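Local coordinates for protein sniffer CG10964-PA (Drosophila melanogaster, PDB 1SNY) that probably reduces carbonyl compounds with NADPH, as a short-chain dehydrogenase/reductase that binds its dinucleotide cofactor on a Rossmann fold, at residues 23-28 with 52-57; 110-115 with 128-133; 167-172 with 211-216. One frame throughout, in Å; residues are numbered along the deposited sequence.

Interaction 1: 23-28 with 52-57. With NAP (NADP nicotinamide-adenine-dinucleotide phosphate), chain B.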
loop_
_atom_site.group_PDB
_atom_site.type_symbol
_atom_site.label_atom_id
_atom_site.label_comp_id
_atom_site.label_asym_id
_atom_site.label_seq_id
_atom_site.Cartn_x
_atom_site.Cartn_y
_atom_site.Cartn_z
ATOM N N SER A 23 -5.570 -4.165 -29.512
ATOM C CA SER A 23 -4.889 -5.194 -28.742
ATOM C C SER A 23 -4.996 -4.972 -27.239
ATOM O O SER A 23 -4.975 -3.842 -26.760
ATOM C CB SER A 23 -3.414 -5.264 -29.142
ATOM O OG SER A 23 -2.722 -4.084 -28.778
ATOM N N ILE A 24 -5.118 -6.066 -26.499
ATOM C CA ILE A 24 -5.217 -5.980 -25.057
ATOM C C ILE A 24 -4.530 -7.165 -24.411
ATOM O O ILE A 24 -4.578 -8.287 -24.928
ATOM C CB ILE A 24 -6.703 -5.923 -24.598
ATOM C CG1 ILE A 24 -6.786 -5.936 -23.072
ATOM C CG2 ILE A 24 -7.485 -7.093 -25.187
ATOM C CD1 ILE A 24 -8.191 -5.639 -22.542
ATOM N N LEU A 25 -3.868 -6.901 -23.291
ATOM C CA LEU A 25 -3.186 -7.928 -22.516
ATOM C C LEU A 25 -3.897 -8.005 -21.163
ATOM O O LEU A 25 -3.989 -7.001 -20.458
ATOM C CB LEU A 25 -1.723 -7.552 -22.295
ATOM C CG LEU A 25 -0.989 -8.442 -21.287
ATOM C CD1 LEU A 25 -0.990 -9.874 -21.798
ATOM C CD2 LEU A 25 0.424 -7.948 -21.073
ATOM N N ILE A 26 -4.418 -9.180 -20.817
ATOM C CA ILE A 26 -5.112 -9.375 -19.544
ATOM C C ILE A 26 -4.441 -10.510 -18.778
ATOM O O ILE A 26 -4.276 -11.602 -19.316
ATOM C CB ILE A 26 -6.594 -9.739 -19.765
ATOM C CG1 ILE A 26 -7.259 -8.687 -20.660
ATOM C CG2 ILE A 26 -7.316 -9.821 -18.426
ATOM C CD1 ILE A 26 -8.684 -9.026 -21.060
ATOM N N THR A 27 -4.054 -10.249 -17.530
ATOM C CA THR A 27 -3.397 -11.265 -16.702
ATOM C C THR A 27 -4.411 -12.070 -15.886
ATOM O O THR A 27 -5.427 -11.531 -15.456
ATOM C CB THR A 27 -2.368 -10.618 -15.747
ATOM O OG1 THR A 27 -3.020 -9.649 -14.913
ATOM C CG2 THR A 27 -1.266 -9.939 -16.547
ATOM N N GLY A 28 -4.130 -13.362 -15.692
ATOM C CA GLY A 28 -5.023 -14.249 -14.948
ATOM C C GLY A 28 -6.380 -14.476 -15.609
ATOM O O GLY A 28 -7.405 -14.012 -15.097
ATOM N N PHE A 52 -4.335 -10.912 -25.840
ATOM C CA PHE A 52 -3.325 -11.698 -25.128
ATOM C C PHE A 52 -3.821 -12.043 -23.734
ATOM O O PHE A 52 -4.303 -11.177 -22.992
ATOM C CB PHE A 52 -1.997 -10.940 -25.022
ATOM C CG PHE A 52 -1.403 -10.578 -26.348
ATOM C CD1 PHE A 52 -1.843 -9.453 -27.033
ATOM C CD2 PHE A 52 -0.425 -11.383 -26.930
ATOM C CE1 PHE A 52 -1.319 -9.131 -28.279
ATOM C CE2 PHE A 52 0.105 -11.067 -28.178
ATOM C CZ PHE A 52 -0.342 -9.942 -28.852
ATOM N N THR A 53 -3.695 -13.317 -23.384
ATOM C CA THR A 53 -4.151 -13.809 -22.094
ATOM C C THR A 53 -3.071 -14.637 -21.429
ATOM O O THR A 53 -2.496 -15.532 -22.052
ATOM C CB THR A 53 -5.388 -14.703 -22.257
ATOM O OG1 THR A 53 -5.042 -15.842 -23.055
ATOM C CG2 THR A 53 -6.505 -13.951 -22.940
ATOM N N THR A 54 -2.796 -14.348 -20.163
ATOM C CA THR A 54 -1.790 -15.097 -19.429
ATOM C C THR A 54 -2.479 -16.081 -18.495
ATOM O O THR A 54 -3.651 -15.918 -18.144
ATOM C CB THR A 54 -0.908 -14.188 -18.554
ATOM O OG1 THR A 54 -1.690 -13.675 -17.467
ATOM C CG2 THR A 54 -0.355 -13.031 -19.365
ATOM N N CYS A 55 -1.739 -17.106 -18.105
ATOM C CA CYS A 55 -2.222 -18.120 -17.179
ATOM C C CYS A 55 -0.982 -18.914 -16.813
ATOM O O CYS A 55 -0.046 -18.996 -17.605
ATOM C CB CYS A 55 -3.298 -19.011 -17.820
ATOM S SG CYS A 55 -2.761 -20.091 -19.165
ATOM N N ARG A 56 -0.961 -19.477 -15.611
ATOM C CA ARG A 56 0.205 -20.218 -15.154
ATOM C C ARG A 56 0.322 -21.650 -15.659
ATOM O O ARG A 56 1.427 -22.177 -15.785
ATOM C CB ARG A 56 0.262 -20.191 -13.625
ATOM C CG ARG A 56 0.486 -18.792 -13.069
ATOM C CD ARG A 56 0.853 -18.809 -11.596
ATOM N NE ARG A 56 -0.285 -19.114 -10.736
ATOM C CZ ARG A 56 -0.222 -19.140 -9.409
ATOM N NH1 ARG A 56 0.925 -18.881 -8.795
ATOM N NH2 ARG A 56 -1.306 -19.410 -8.695
ATOM N N ASN A 57 -0.812 -22.278 -15.949
ATOM C CA ASN A 57 -0.802 -23.649 -16.438
ATOM C C ASN A 57 -1.715 -23.778 -17.648
ATOM O O ASN A 57 -2.934 -23.901 -17.510
ATOM C CB ASN A 57 -1.255 -24.606 -15.331
ATOM C CG ASN A 57 -1.098 -26.068 -15.719
ATOM O OD1 ASN A 57 -0.013 -26.507 -16.103
ATOM N ND2 ASN A 57 -2.181 -26.828 -15.614
HETATM P PA NAP B . -9.660 -15.588 -8.661
HETATM O O1A NAP B . -8.967 -16.119 -7.555
HETATM O O2A NAP B . -10.870 -16.212 -9.324
HETATM O O5B NAP B . -8.637 -15.333 -9.864
HETATM C C5B NAP B . -7.326 -14.776 -9.580
HETATM C C4B NAP B . -6.623 -14.942 -10.964
HETATM O O4B NAP B . -5.240 -14.379 -10.803
HETATM C C3B NAP B . -6.363 -16.417 -11.407
HETATM O O3B NAP B . -6.487 -16.447 -12.837
HETATM C C2B NAP B . -4.961 -16.679 -10.899
HETATM O O2B NAP B . -4.256 -17.755 -11.502
HETATM C C1B NAP B . -4.261 -15.326 -11.155
HETATM N N9A NAP B . -3.047 -15.263 -10.356
HETATM C C8A NAP B . -2.830 -15.246 -8.993
HETATM N N7A NAP B . -1.548 -15.196 -8.650
HETATM C C5A NAP B . -0.893 -15.180 -9.873
HETATM C C6A NAP B . 0.482 -15.137 -10.163
HETATM N N6A NAP B . 1.508 -15.102 -9.275
HETATM N N1A NAP B . 0.847 -15.129 -11.523
HETATM C C2A NAP B . -0.125 -15.164 -12.537
HETATM N N3A NAP B . -1.487 -15.212 -12.276
HETATM C C4A NAP B . -1.820 -15.218 -10.930
HETATM O O3 NAP B . -10.121 -14.118 -8.314
HETATM P PN NAP B . -10.958 -13.034 -9.094
HETATM O O1N NAP B . -12.202 -12.728 -8.369
HETATM O O2N NAP B . -11.101 -13.535 -10.488
HETATM O O5D NAP B . -10.022 -11.760 -8.989
HETATM C C5D NAP B . -9.728 -10.962 -10.187
HETATM C C4D NAP B . -9.211 -9.609 -9.735
HETATM O O4D NAP B . -10.308 -8.817 -9.211
HETATM C C3D NAP B . -8.145 -9.632 -8.592
HETATM O O3D NAP B . -7.106 -8.654 -8.840
HETATM C C2D NAP B . -8.979 -9.339 -7.354
HETATM O O2D NAP B . -8.224 -8.840 -6.272
HETATM C C1D NAP B . -9.962 -8.354 -7.864
HETATM N N1N NAP B . -11.270 -8.277 -7.176
HETATM C C2N NAP B . -12.217 -9.347 -7.079
HETATM C C3N NAP B . -13.411 -9.093 -6.387
HETATM C C7N NAP B . -14.462 -10.204 -6.254
HETATM O O7N NAP B . -15.476 -9.918 -5.644
HETATM N N7N NAP B . -14.268 -11.386 -6.773
HETATM C C4N NAP B . -13.686 -7.783 -5.784
HETATM C C5N NAP B . -12.710 -6.765 -5.915
HETATM C C6N NAP B . -11.493 -6.995 -6.608
HETATM P P2B NAP B . -4.286 -19.290 -10.918
HETATM O O1X NAP B . -5.605 -19.893 -11.409
HETATM O O2X NAP B . -3.078 -19.868 -11.577
HETATM O O3X NAP B . -4.238 -19.200 -9.400
#
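The Phe52 ring turns its edge to strand 23-26, with Ile24 O lying in the ring plane 3.6 Å from Phe52 CD1, while His75 stacks on the ring from the next strand. A second flat group, the Arg56 guanidinium, has adenine over one face (NAP C5A 4.0 Å above its plane) and the phosphate oxygen O2X at its edge. Both belong to the first beta-alpha-beta unit of the Rossmann fold. Strands 23-26 and 52-55 run parallel, with Phe52 N bonded to Ile24 O, Ile26 N to Phe52 O and Thr54 N to Ile26 O. Leu25 crosses Phe52 at about a right angle and brings CD1 to 3.5 Å from Phe52 CB, two apolar groups suited to the buried sheet.

At the strand ends the cofactor takes over. Arg56 NE donates to NAP O2X (3.0 Å, 165°) and NH2 to O3X, so one cation grips the 2'-phosphate twice; a leucine here would probably leave that phosphate without both bonds and its charge poorly balanced. Gly28 has positive phi, and a beta carbon there would collide with the adenosine ribose. Thr54 OG1, set between its backbone N and carbonyl carbon (chi1 70°), accepts a bond from Gly28 N, 3.0 Å away.

Interaction 2: 110-115 with 128-133. With NAP (NADP nicotinamide-adenine-dinucleotide phosphate), chain B.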
loop_
_atom_site.group_PDB
_atom_site.type_symbol
_atom_site.label_atom_id
_atom_site.label_comp_id
_atom_site.label_asym_id
_atom_site.label_seq_id
_atom_site.Cartn_x
_atom_site.Cartn_y
_atom_site.Cartn_z
ATOM N N ALA A 110 -4.601 -10.230 -12.477
ATOM C CA ALA A 110 -4.058 -11.237 -11.579
ATOM C C ALA A 110 -3.956 -10.697 -10.159
ATOM O O ALA A 110 -3.348 -9.656 -9.920
ATOM C CB ALA A 110 -2.685 -11.682 -12.061
ATOM N N GLY A 111 -4.550 -11.418 -9.218
ATOM C CA GLY A 111 -4.507 -10.998 -7.833
ATOM C C GLY A 111 -4.774 -12.172 -6.915
ATOM O O GLY A 111 -5.224 -13.222 -7.370
ATOM N N ILE A 112 -4.478 -12.001 -5.629
ATOM C CA ILE A 112 -4.711 -13.038 -4.634
ATOM C C ILE A 112 -5.236 -12.395 -3.364
ATOM O O ILE A 112 -4.972 -11.226 -3.093
ATOM C CB ILE A 112 -3.423 -13.814 -4.274
ATOM C CG1 ILE A 112 -2.339 -12.838 -3.822
ATOM C CG2 ILE A 112 -2.972 -14.658 -5.461
ATOM C CD1 ILE A 112 -1.033 -13.497 -3.361
ATOM N N ALA A 113 -5.990 -13.168 -2.592
ATOM C CA ALA A 113 -6.548 -12.704 -1.330
ATOM C C ALA A 113 -6.442 -13.851 -0.339
ATOM O O ALA A 113 -7.132 -14.860 -0.479
ATOM C CB ALA A 113 -8.010 -12.301 -1.514
ATOM N N PRO A 114 -5.566 -13.723 0.668
ATOM C CA PRO A 114 -5.439 -14.810 1.643
ATOM C C PRO A 114 -6.703 -14.931 2.484
ATOM O O PRO A 114 -7.576 -14.067 2.433
ATOM C CB PRO A 114 -4.234 -14.386 2.468
ATOM C CG PRO A 114 -4.368 -12.883 2.476
ATOM C CD PRO A 114 -4.702 -12.585 1.032
ATOM N N LYS A 115 -6.799 -16.011 3.250
ATOM C CA LYS A 115 -7.954 -16.231 4.110
ATOM C C LYS A 115 -8.029 -15.126 5.154
ATOM O O LYS A 115 -7.004 -14.631 5.616
ATOM C CB LYS A 115 -7.833 -17.579 4.823
ATOM C CG LYS A 115 -7.842 -18.788 3.901
ATOM C CD LYS A 115 -7.660 -20.074 4.699
ATOM C CE LYS A 115 -8.204 -21.265 3.936
ATOM N NZ LYS A 115 -9.667 -21.088 3.683
ATOM N N LEU A 128 3.857 -10.014 2.812
ATOM C CA LEU A 128 4.814 -9.829 1.729
ATOM C C LEU A 128 4.353 -10.485 0.428
ATOM O O LEU A 128 4.453 -9.887 -0.639
ATOM C CB LEU A 128 6.190 -10.391 2.116
ATOM C CG LEU A 128 7.178 -9.554 2.932
ATOM C CD1 LEU A 128 7.428 -8.233 2.225
ATOM C CD2 LEU A 128 6.643 -9.321 4.328
ATOM N N ASP A 129 3.848 -11.715 0.507
ATOM C CA ASP A 129 3.390 -12.408 -0.696
ATOM C C ASP A 129 2.220 -11.699 -1.381
ATOM O O ASP A 129 2.164 -11.615 -2.621
ATOM C CB ASP A 129 2.980 -13.848 -0.368
ATOM C CG ASP A 129 4.169 -14.738 -0.050
ATOM O OD1 ASP A 129 5.322 -14.289 -0.233
ATOM O OD2 ASP A 129 3.942 -15.887 0.379
ATOM N N THR A 130 1.286 -11.195 -0.579
ATOM C CA THR A 130 0.125 -10.511 -1.139
ATOM C C THR A 130 0.588 -9.199 -1.762
ATOM O O THR A 130 0.153 -8.828 -2.848
ATOM C CB THR A 130 -0.941 -10.246 -0.065
ATOM O OG1 THR A 130 -1.409 -11.499 0.448
ATOM C CG2 THR A 130 -2.127 -9.483 -0.657
ATOM N N LEU A 131 1.481 -8.504 -1.072
ATOM C CA LEU A 131 2.005 -7.256 -1.599
ATOM C C LEU A 131 2.790 -7.489 -2.896
ATOM O O LEU A 131 2.751 -6.670 -3.811
ATOM C CB LEU A 131 2.879 -6.580 -0.542
ATOM C CG LEU A 131 2.088 -5.919 0.595
ATOM C CD1 LEU A 131 3.000 -5.648 1.779
ATOM C CD2 LEU A 131 1.453 -4.616 0.094
ATOM N N GLN A 132 3.504 -8.607 -2.995
ATOM C CA GLN A 132 4.263 -8.866 -4.219
ATOM C C GLN A 132 3.376 -9.118 -5.443
ATOM O O GLN A 132 3.615 -8.565 -6.512
ATOM C CB GLN A 132 5.207 -10.063 -4.019
ATOM C CG GLN A 132 5.999 -10.389 -5.258
ATOM C CD GLN A 132 6.900 -11.578 -5.057
ATOM O OE1 GLN A 132 6.429 -12.670 -4.747
ATOM N NE2 GLN A 132 8.201 -11.373 -5.226
ATOM N N THR A 133 2.345 -9.938 -5.286
ATOM C CA THR A 133 1.453 -10.264 -6.395
ATOM C C THR A 133 0.432 -9.176 -6.740
ATOM O O THR A 133 0.178 -8.906 -7.916
ATOM C CB THR A 133 0.670 -11.569 -6.113
ATOM O OG1 THR A 133 1.577 -12.681 -6.089
ATOM C CG2 THR A 133 -0.388 -11.799 -7.188
HETATM P PA NAP B . -9.660 -15.588 -8.661
HETATM O O1A NAP B . -8.967 -16.119 -7.555
HETATM O O2A NAP B . -10.870 -16.212 -9.324
HETATM O O5B NAP B . -8.637 -15.333 -9.864
HETATM C C5B NAP B . -7.326 -14.776 -9.580
HETATM C C4B NAP B . -6.623 -14.942 -10.964
HETATM O O4B NAP B . -5.240 -14.379 -10.803
HETATM C C3B NAP B . -6.363 -16.417 -11.407
HETATM O O3B NAP B . -6.487 -16.447 -12.837
HETATM C C2B NAP B . -4.961 -16.679 -10.899
HETATM O O2B NAP B . -4.256 -17.755 -11.502
HETATM C C1B NAP B . -4.261 -15.326 -11.155
HETATM N N9A NAP B . -3.047 -15.263 -10.356
HETATM C C8A NAP B . -2.830 -15.246 -8.993
HETATM N N7A NAP B . -1.548 -15.196 -8.650
HETATM C C5A NAP B . -0.893 -15.180 -9.873
HETATM C C6A NAP B . 0.482 -15.137 -10.163
HETATM N N6A NAP B . 1.508 -15.102 -9.275
HETATM N N1A NAP B . 0.847 -15.129 -11.523
HETATM C C2A NAP B . -0.125 -15.164 -12.537
HETATM N N3A NAP B . -1.487 -15.212 -12.276
HETATM C C4A NAP B . -1.820 -15.218 -10.930
HETATM O O3 NAP B . -10.121 -14.118 -8.314
HETATM P PN NAP B . -10.958 -13.034 -9.094
HETATM O O1N NAP B . -12.202 -12.728 -8.369
HETATM O O2N NAP B . -11.101 -13.535 -10.488
HETATM O O5D NAP B . -10.022 -11.760 -8.989
HETATM C C5D NAP B . -9.728 -10.962 -10.187
HETATM C C4D NAP B . -9.211 -9.609 -9.735
HETATM O O4D NAP B . -10.308 -8.817 -9.211
HETATM C C3D NAP B . -8.145 -9.632 -8.592
HETATM O O3D NAP B . -7.106 -8.654 -8.840
HETATM C C2D NAP B . -8.979 -9.339 -7.354
HETATM O O2D NAP B . -8.224 -8.840 -6.272
HETATM C C1D NAP B . -9.962 -8.354 -7.864
HETATM N N1N NAP B . -11.270 -8.277 -7.176
HETATM C C2N NAP B . -12.217 -9.347 -7.079
HETATM C C3N NAP B . -13.411 -9.093 -6.387
HETATM C C7N NAP B . -14.462 -10.204 -6.254
HETATM O O7N NAP B . -15.476 -9.918 -5.644
HETATM N N7N NAP B . -14.268 -11.386 -6.773
HETATM C C4N NAP B . -13.686 -7.783 -5.784
HETATM C C5N NAP B . -12.710 -6.765 -5.915
HETATM C C6N NAP B . -11.493 -6.995 -6.608
HETATM P P2B NAP B . -4.286 -19.290 -10.918
HETATM O O1X NAP B . -5.605 -19.893 -11.409
HETATM O O2X NAP B . -3.078 -19.868 -11.577
HETATM O O3X NAP B . -4.238 -19.200 -9.400
HETATM O O HOH W 1 -0.943 -9.156 -10.587
#
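The Asn-Asn-Ala-Gly motif of short-chain dehydrogenases runs from the end of strand 105-108 into the loop, and Ile112, just beyond it, wedges between the adenine of NADP and helix 124-155. Its two branches divide the work. CG2 rests 3.5 Å from NAP N7A, while CG1, set between the backbone N and carbonyl carbon (chi1 55°), sends CD1 to the helix, 3.8 Å from Thr133 CB. A branched apolar residue suits this place, where one side chain must serve both a base and a helix. Thr133 meets Ile112 at about a right angle, and its own CG2 also faces the adenine, 3.9 Å from NAP N7A.

Farther along, Pro114 turns the CD edge of its ring to Thr130, CD lying 3.5 Å from OG1; that hydroxyl is hydrogen-bonded to Glu126 O, so the proline only packs on it. Gly111 N makes a weak bond to NAP O4B, and the residue suits its place because a beta carbon would collide with O3D of the nicotinamide ribose.

One water donates to both Ala110 O (2.5 Å, short) and Thr133 O (2.9 Å). Residues 110-115 and 128-133 share no direct hydrogen bond, though Asn134 ND2, next along the helix, bonds to Ile112 O; they rely on apolar packing and this water, which links two carbonyl oxygens that, both being acceptors, could not bond to each other.

Interaction 3: 167-172 with 211-216. With NAP (NADP nicotinamide-adenine-dinucleotide phosphate), chain B.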
loop_
_atom_site.group_PDB
_atom_site.type_symbol
_atom_site.label_atom_id
_atom_site.label_comp_id
_atom_site.label_asym_id
_atom_site.label_seq_id
_atom_site.Cartn_x
_atom_site.Cartn_y
_atom_site.Cartn_z
ATOM N N ALA A 167 -3.961 2.483 -22.453
ATOM C CA ALA A 167 -4.400 2.536 -21.068
ATOM C C ALA A 167 -3.971 1.352 -20.229
ATOM O O ALA A 167 -3.788 0.244 -20.733
ATOM C CB ALA A 167 -5.926 2.654 -21.020
ATOM N N ILE A 168 -3.825 1.606 -18.932
ATOM C CA ILE A 168 -3.485 0.566 -17.978
ATOM C C ILE A 168 -4.660 0.521 -17.015
ATOM O O ILE A 168 -4.968 1.523 -16.367
ATOM C CB ILE A 168 -2.226 0.907 -17.159
ATOM C CG1 ILE A 168 -1.011 0.987 -18.080
ATOM C CG2 ILE A 168 -2.035 -0.131 -16.055
ATOM C CD1 ILE A 168 0.216 1.610 -17.418
ATOM N N ILE A 169 -5.325 -0.623 -16.932
ATOM C CA ILE A 169 -6.444 -0.750 -16.012
ATOM C C ILE A 169 -5.998 -1.685 -14.903
ATOM O O ILE A 169 -5.698 -2.858 -15.147
ATOM C CB ILE A 169 -7.691 -1.371 -16.671
ATOM C CG1 ILE A 169 -8.031 -0.648 -17.980
ATOM C CG2 ILE A 169 -8.874 -1.287 -15.689
ATOM C CD1 ILE A 169 -8.512 0.768 -17.806
ATOM N N ASN A 170 -5.926 -1.164 -13.685
ATOM C CA ASN A 170 -5.524 -1.989 -12.555
ATOM C C ASN A 170 -6.744 -2.464 -11.801
ATOM O O ASN A 170 -7.496 -1.659 -11.250
ATOM C CB ASN A 170 -4.628 -1.211 -11.592
ATOM C CG ASN A 170 -3.277 -0.886 -12.194
ATOM O OD1 ASN A 170 -2.663 -1.728 -12.852
ATOM N ND2 ASN A 170 -2.806 0.333 -11.971
HETATM N N MSE A 171 -6.947 -3.769 -11.778
HETATM C CA MSE A 171 -8.090 -4.297 -11.064
HETATM C C MSE A 171 -7.820 -4.130 -9.582
HETATM O O MSE A 171 -6.931 -4.772 -9.032
HETATM C CB MSE A 171 -8.316 -5.771 -11.401
HETATM C CG MSE A 171 -9.709 -6.253 -11.026
HETATM SE SE MSE A 171 -11.144 -5.483 -12.093
HETATM C CE MSE A 171 -10.453 -3.746 -12.570
ATOM N N SER A 172 -8.573 -3.239 -8.944
ATOM C CA SER A 172 -8.395 -2.982 -7.518
ATOM C C SER A 172 -9.573 -3.563 -6.744
ATOM O O SER A 172 -10.184 -4.519 -7.187
ATOM C CB SER A 172 -8.275 -1.471 -7.277
ATOM O OG SER A 172 -7.892 -1.189 -5.938
ATOM N N ARG A 211 -0.031 10.547 -22.925
ATOM C CA ARG A 211 -1.480 10.404 -22.856
ATOM C C ARG A 211 -1.951 8.962 -22.674
ATOM O O ARG A 211 -2.888 8.522 -23.341
ATOM C CB ARG A 211 -2.127 11.006 -24.109
ATOM C CG ARG A 211 -1.922 12.506 -24.255
ATOM C CD ARG A 211 -2.606 13.258 -23.129
ATOM N NE ARG A 211 -2.617 14.703 -23.352
ATOM C CZ ARG A 211 -1.573 15.507 -23.174
ATOM N NH1 ARG A 211 -0.407 15.024 -22.765
ATOM N NH2 ARG A 211 -1.704 16.807 -23.400
ATOM N N ILE A 212 -1.293 8.230 -21.773
ATOM C CA ILE A 212 -1.663 6.854 -21.475
ATOM C C ILE A 212 -2.521 6.907 -20.219
ATOM O O ILE A 212 -2.076 7.376 -19.176
ATOM C CB ILE A 212 -0.419 5.965 -21.203
ATOM C CG1 ILE A 212 0.449 5.894 -22.459
ATOM C CG2 ILE A 212 -0.868 4.562 -20.773
ATOM C CD1 ILE A 212 1.785 5.161 -22.249
HETATM N N MSE A 213 -3.751 6.431 -20.331
HETATM C CA MSE A 213 -4.696 6.447 -19.221
HETATM C C MSE A 213 -4.448 5.332 -18.204
HETATM O O MSE A 213 -4.129 4.203 -18.577
HETATM C CB MSE A 213 -6.122 6.332 -19.782
HETATM C CG MSE A 213 -7.240 6.450 -18.757
HETATM SE SE MSE A 213 -8.989 6.363 -19.588
HETATM C CE MSE A 213 -9.236 4.450 -19.556
ATOM N N CYS A 214 -4.563 5.656 -16.919
ATOM C CA CYS A 214 -4.405 4.646 -15.879
ATOM C C CYS A 214 -5.502 4.826 -14.854
ATOM O O CYS A 214 -5.713 5.929 -14.334
ATOM C CB CYS A 214 -3.043 4.727 -15.187
ATOM S SG CYS A 214 -2.795 3.330 -14.033
ATOM N N VAL A 215 -6.218 3.747 -14.574
ATOM C CA VAL A 215 -7.296 3.813 -13.612
ATOM C C VAL A 215 -7.368 2.537 -12.807
ATOM O O VAL A 215 -6.998 1.463 -13.292
ATOM C CB VAL A 215 -8.678 3.991 -14.306
ATOM C CG1 VAL A 215 -8.657 5.196 -15.248
ATOM C CG2 VAL A 215 -9.033 2.724 -15.067
ATOM N N SER A 216 -7.827 2.663 -11.567
ATOM C CA SER A 216 -8.033 1.504 -10.718
ATOM C C SER A 216 -9.522 1.236 -10.838
ATOM O O SER A 216 -10.328 2.172 -10.853
ATOM C CB SER A 216 -7.702 1.810 -9.258
ATOM O OG SER A 216 -6.304 1.829 -9.049
HETATM P PA NAP B . -9.660 -15.588 -8.661
HETATM O O1A NAP B . -8.967 -16.119 -7.555
HETATM O O2A NAP B . -10.870 -16.212 -9.324
HETATM O O5B NAP B . -8.637 -15.333 -9.864
HETATM C C5B NAP B . -7.326 -14.776 -9.580
HETATM C C4B NAP B . -6.623 -14.942 -10.964
HETATM O O4B NAP B . -5.240 -14.379 -10.803
HETATM C C3B NAP B . -6.363 -16.417 -11.407
HETATM O O3B NAP B . -6.487 -16.447 -12.837
HETATM C C2B NAP B . -4.961 -16.679 -10.899
HETATM O O2B NAP B . -4.256 -17.755 -11.502
HETATM C C1B NAP B . -4.261 -15.326 -11.155
HETATM N N9A NAP B . -3.047 -15.263 -10.356
HETATM C C8A NAP B . -2.830 -15.246 -8.993
HETATM N N7A NAP B . -1.548 -15.196 -8.650
HETATM C C5A NAP B . -0.893 -15.180 -9.873
HETATM C C6A NAP B . 0.482 -15.137 -10.163
HETATM N N6A NAP B . 1.508 -15.102 -9.275
HETATM N N1A NAP B . 0.847 -15.129 -11.523
HETATM C C2A NAP B . -0.125 -15.164 -12.537
HETATM N N3A NAP B . -1.487 -15.212 -12.276
HETATM C C4A NAP B . -1.820 -15.218 -10.930
HETATM O O3 NAP B . -10.121 -14.118 -8.314
HETATM P PN NAP B . -10.958 -13.034 -9.094
HETATM O O1N NAP B . -12.202 -12.728 -8.369
HETATM O O2N NAP B . -11.101 -13.535 -10.488
HETATM O O5D NAP B . -10.022 -11.760 -8.989
HETATM C C5D NAP B . -9.728 -10.962 -10.187
HETATM C C4D NAP B . -9.211 -9.609 -9.735
HETATM O O4D NAP B . -10.308 -8.817 -9.211
HETATM C C3D NAP B . -8.145 -9.632 -8.592
HETATM O O3D NAP B . -7.106 -8.654 -8.840
HETATM C C2D NAP B . -8.979 -9.339 -7.354
HETATM O O2D NAP B . -8.224 -8.840 -6.272
HETATM C C1D NAP B . -9.962 -8.354 -7.864
HETATM N N1N NAP B . -11.270 -8.277 -7.176
HETATM C C2N NAP B . -12.217 -9.347 -7.079
HETATM C C3N NAP B . -13.411 -9.093 -6.387
HETATM C C7N NAP B . -14.462 -10.204 -6.254
HETATM O O7N NAP B . -15.476 -9.918 -5.644
HETATM N N7N NAP B . -14.268 -11.386 -6.773
HETATM C C4N NAP B . -13.686 -7.783 -5.784
HETATM C C5N NAP B . -12.710 -6.765 -5.915
HETATM C C6N NAP B . -11.493 -6.995 -6.608
HETATM P P2B NAP B . -4.286 -19.290 -10.918
HETATM O O1X NAP B . -5.605 -19.893 -11.409
HETATM O O2X NAP B . -3.078 -19.868 -11.577
HETATM O O3X NAP B . -4.238 -19.200 -9.400
#
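Ile169 leans over its neighbour on strand 213-216, Val215. From CB, the CG2 branch comes 4.1 Å from Val215 CG2. The other branch leaves through CG1, which stands anti to the carbonyl carbon (chi1 -51°), and the turn at chi2 (-68°) swings CD1 back toward the partner strand. There CD1 presses on Val215 CG2 at 3.4 Å, tighter than usual for two carbons, and its other neighbour is the CE of Met213, modelled as selenomethionine, at 4.1 Å. Ile169 and Val215 pair in register, so their branched side chains leave on the same face, side by side and pointing the same way. Ala167, also on this face, is small enough for the Met213 chain to bend at chi3 and bring CE to 4.0 Å from Ala167 CB.

These are adjacent strands of the parallel Rossmann sheet, and helix 187-207 makes the crossover between them. Three backbone bonds zip them together: Ile168 N to Met213 O, short at 2.6 Å, Val215 N to Ile168 O, and Asn170 N to Val215 O.

The face bearing Ile168, Cys214, Asn170 and Ser216 packs on helices 187-207 and 124-155. It is apolar at Ile168 but turns polar toward the cofactor end: buried Asn170 is satisfied by Asn108 and Thr200, and Ser216 OG by Thr200 and Asn197. Ser172, just past the strand, sets its CB 3.9 Å from Ser216 CB and bonds through OG to the same Asn197. Met171 O accepts a bond from Lys193, an NADP-binding residue, while Met171 CG touches NAP O4D at 3.2 Å.

Interactions 1 and 3 are buried strand pairs within one parallel sheet, with strand 105-108 lying between them, and backbone hydrogen bonds backed by apolar side chains hold both. Interaction 2 is only partly buried and lies beyond the C-terminal ends of its strands, joining a loop to a helix whose Leu128 and Leu131 pack on Val136 of the second subunit. All three touch NADP, at different places: interaction 1 the 2'-phosphate and adenosine, interaction 2 adenine and both riboses, interaction 3 the nicotinamide ribose. Interactions 1 and 2 meet directly: Thr27 OG1, bonded to Asn109 N, also takes a probable bond from Ala110 N; interaction 3 touches neither.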